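Long-range contact in CarG (Serratia, PDB 4O7J), which takes part in intrinsic resistance to carbapenem antibiotics and resembles lysozyme inhibitors in its fold: residues A73-Q78 with S139-D144. Sequence-based numbering, arbitrary orientation.
Sequences ADFLVQ and SYQSAD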
ATOM      1  N   ALA A  73      -0.477  22.354  -9.520  1.00 34.31           N
ATOM      2  CA  ALA A  73      -0.372  23.169  -8.331  1.00 27.82           C
ATOM      3  C   ALA A  73       0.946  22.959  -7.574  1.00 26.78           C
ATOM      4  O   ALA A  73       1.387  21.867  -7.403  1.00 30.47           O
ATOM      5  CB  ALA A  73      -1.572  22.957  -7.431  1.00 25.97           C
ATOM      6  N   ASP A  74       1.553  24.050  -7.156  1.00 25.15           N
ATOM      7  CA  ASP A  74       2.791  24.020  -6.402  1.00 28.55           C
ATOM      8  C   ASP A  74       2.515  24.202  -4.883  1.00 24.56           C
ATOM      9  O   ASP A  74       3.229  24.840  -4.179  1.00 28.63           O
ATOM     10  CB  ASP A  74       3.769  25.036  -7.001  1.00 34.83           C
ATOM     11  CG  ASP A  74       3.899  24.881  -8.531  1.00 47.30           C
ATOM     12  OD1 ASP A  74       3.927  23.756  -9.024  1.00 45.76           O
ATOM     13  OD2 ASP A  74       3.943  25.884  -9.254  1.00 58.59           O
ATOM     14  N   PHE A  75       1.450  23.591  -4.424  1.00 19.74           N
ATOM     15  CA  PHE A  75       1.192  23.514  -3.015  1.00 16.74           C
ATOM     16  C   PHE A  75       0.369  22.302  -2.701  1.00 15.87           C
ATOM     17  O   PHE A  75      -0.240  21.799  -3.560  1.00 14.77           O
ATOM     18  CB  PHE A  75       0.501  24.781  -2.547  1.00 17.53           C
ATOM     19  CG  PHE A  75      -0.835  25.019  -3.159  1.00 18.22           C
ATOM     20  CD1 PHE A  75      -0.970  25.721  -4.337  1.00 20.16           C
ATOM     21  CD2 PHE A  75      -1.976  24.563  -2.540  1.00 18.52           C
ATOM     22  CE1 PHE A  75      -2.196  25.948  -4.867  1.00 17.85           C
ATOM     23  CE2 PHE A  75      -3.200  24.773  -3.098  1.00 18.13           C
ATOM     24  CZ  PHE A  75      -3.303  25.455  -4.270  1.00 19.40           C
ATOM     25  N   LEU A  76       0.410  21.863  -1.457  1.00 14.28           N
ATOM     26  CA  LEU A  76      -0.341  20.731  -1.019  1.00 14.92           C
ATOM     27  C   LEU A  76      -1.643  21.221  -0.363  1.00 14.32           C
ATOM     28  O   LEU A  76      -1.649  22.158   0.465  1.00 13.05           O
ATOM     29  CB  LEU A  76       0.475  19.969  -0.012  1.00 15.14           C
ATOM     30  CG  LEU A  76       1.745  19.315  -0.617  1.00 18.61           C
ATOM     31  CD1 LEU A  76       2.525  18.629   0.463  1.00 19.57           C
ATOM     32  CD2 LEU A  76       1.371  18.341  -1.696  1.00 20.24           C
ATOM     33  N   VAL A  77      -2.673  20.456  -0.602  1.00 13.79           N
ATOM     34  CA  VAL A  77      -3.924  20.520   0.136  1.00 15.28           C
ATOM     35  C   VAL A  77      -3.964  19.520   1.335  1.00 15.31           C
ATOM     36  O   VAL A  77      -4.662  19.748   2.293  1.00 13.50           O
ATOM     37  CB  VAL A  77      -5.144  20.406  -0.784  1.00 16.58           C
ATOM     38  CG1 VAL A  77      -5.199  21.601  -1.760  1.00 19.08           C
ATOM     39  CG2 VAL A  77      -5.089  19.141  -1.576  1.00 22.12           C
ATOM     40  N   GLN A  78      -3.228  18.417   1.262  1.00 13.39           N
ATOM     41  CA  GLN A  78      -3.155  17.476   2.319  1.00 16.84           C
ATOM     42  C   GLN A  78      -1.750  16.881   2.342  1.00 14.17           C
ATOM     43  O   GLN A  78      -1.171  16.590   1.277  1.00 15.13           O
ATOM     44  CB  GLN A  78      -4.225  16.386   2.135  1.00 19.35           C
ATOM     45  CG  GLN A  78      -4.346  15.365   3.245  1.00 21.73           C
ATOM     46  CD  GLN A  78      -5.771  14.745   3.322  1.00 26.74           C
ATOM     47  OE1 GLN A  78      -6.756  15.360   2.943  1.00 34.29           O
ATOM     48  NE2 GLN A  78      -5.870  13.572   3.841  1.00 30.28           N
ATOM     49  N   SER A 139      -2.994  30.930   8.917  1.00 18.33           N
ATOM     50  CA  SER A 139      -3.484  30.454   7.639  1.00 19.05           C
ATOM     51  C   SER A 139      -2.296  30.331   6.646  1.00 15.25           C
ATOM     52  O   SER A 139      -1.298  31.073   6.747  1.00 16.61           O
ATOM     53  CB  SER A 139      -4.565  31.389   7.135  1.00 21.15           C
ATOM     54  OG  SER A 139      -3.966  32.632   6.830  1.00 26.92           O
ATOM     55  N   TYR A 140      -2.361  29.333   5.756  1.00 13.34           N
ATOM     56  CA  TYR A 140      -1.209  28.939   4.919  1.00 13.00           C
ATOM     57  C   TYR A 140      -1.673  28.626   3.512  1.00 12.92           C
ATOM     58  O   TYR A 140      -2.795  28.176   3.311  1.00 14.62           O
ATOM     59  CB  TYR A 140      -0.520  27.658   5.460  1.00 13.19           C
ATOM     60  CG  TYR A 140       0.107  27.788   6.834  1.00 14.37           C
ATOM     61  CD1 TYR A 140       1.326  28.442   7.004  1.00 16.60           C
ATOM     62  CD2 TYR A 140      -0.533  27.314   7.943  1.00 15.29           C
ATOM     63  CE1 TYR A 140       1.942  28.547   8.267  1.00 16.56           C
ATOM     64  CE2 TYR A 140       0.057  27.402   9.192  1.00 14.55           C
ATOM     65  CZ  TYR A 140       1.273  28.045   9.348  1.00 16.59           C
ATOM     66  OH  TYR A 140       1.805  28.126  10.596  1.00 18.54           O
ATOM     67  N   GLN A 141      -0.778  28.792   2.571  1.00 12.89           N
ATOM     68  CA  GLN A 141      -0.993  28.395   1.209  1.00 13.73           C
ATOM     69  C   GLN A 141      -0.901  26.836   1.049  1.00 13.97           C
ATOM     70  O   GLN A 141      -1.693  26.289   0.308  1.00 12.11           O
ATOM     71  CB  GLN A 141       0.023  29.031   0.296  1.00 14.05           C
ATOM     72  CG  GLN A 141      -0.119  28.682  -1.179  1.00 15.36           C
ATOM     73  CD  GLN A 141      -1.410  29.157  -1.755  1.00 15.05           C
ATOM     74  OE1 GLN A 141      -1.629  30.361  -1.773  1.00 16.87           O
ATOM     75  NE2 GLN A 141      -2.298  28.224  -2.252  1.00 15.32           N
ATOM     76  N   SER A 142       0.078  26.217   1.685  1.00 13.83           N
ATOM     77  CA  SER A 142       0.325  24.790   1.516  1.00 13.09           C
ATOM     78  C   SER A 142       0.220  24.125   2.862  1.00 12.85           C
ATOM     79  O   SER A 142       0.646  24.684   3.907  1.00 12.68           O
ATOM     80  CB  SER A 142       1.736  24.580   0.885  1.00 14.84           C
ATOM     81  OG  SER A 142       1.917  23.218   0.515  1.00 14.92           O
ATOM     82  N   ALA A 143      -0.461  22.977   2.912  1.00 13.90           N
ATOM     83  CA  ALA A 143      -0.778  22.325   4.199  1.00 13.76           C
ATOM     84  C   ALA A 143       0.458  21.964   5.003  1.00 14.78           C
ATOM     85  O   ALA A 143       0.451  22.099   6.224  1.00 16.59           O
ATOM     86  CB  ALA A 143      -1.637  21.064   3.974  1.00 13.40           C
ATOM     87  N   ASP A 144       1.541  21.601   4.320  1.00 17.97           N
ATOM     88  CA  ASP A 144       2.784  21.218   4.973  1.00 19.45           C
ATOM     89  C   ASP A 144       3.431  22.409   5.739  1.00 19.06           C
ATOM     90  O   ASP A 144       4.216  22.175   6.667  1.00 15.60           O
ATOM     91  CB  ASP A 144       3.796  20.679   3.970  1.00 24.68           C
ATOM     92  CG  ASP A 144       4.008  21.625   2.837  1.00 29.34           C
ATOM     93  OD1 ASP A 144       3.006  21.894   2.149  1.00 31.09           O
ATOM     94  OD2 ASP A 144       5.123  22.133   2.674  1.00 38.68           O
TER
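Two loops are clasped here by a pair of hydrogen bonds at Leu76 and an amide-on-ring contact at Phe75: residues 73-78, leading into the edge strand 78-85 of the four-stranded antiparallel sheet, and residues 139-144, which follow its other outermost strand, 126-135. Both backbone polar atoms of Leu76 are used. Leu76 N donates almost straight to Ser142 OG (2.8 Å, 175° at the hydrogen). Leu76 O accepts from Ala143 N at 2.8 Å, the donor tilted out of the carbonyl plane. With OG trans to its own N, Ser142 also turns its hydroxyl to the carboxylate of Asp144, but the approach of Ser142 OG to Asp144 OD1 is too short (2.4 Å) and the bond is doubtful. Asp144 OD1 lies beside the leucine side chain, 3.7 Å from Leu76 CD1. Just beyond, Val77 and Gln78 both face Tyr67, a classic beta bulge, and Ala143 CB rests 3.7 Å from Val77 O while also touching Ala94. On the Phe75 side, Gln141 bends at chi2 (63°) and brings NE2 over the centre of the ring, 3.3 Å above its plane; amide and ring planes are 64° apart. Phe102 O accepts a hydrogen bond from this NE2, helping to fix the amide over the ring. Gln141 O packs 3.3 Å from Phe75 CD2 and accepts a hydrogen bond from Lys96 NZ.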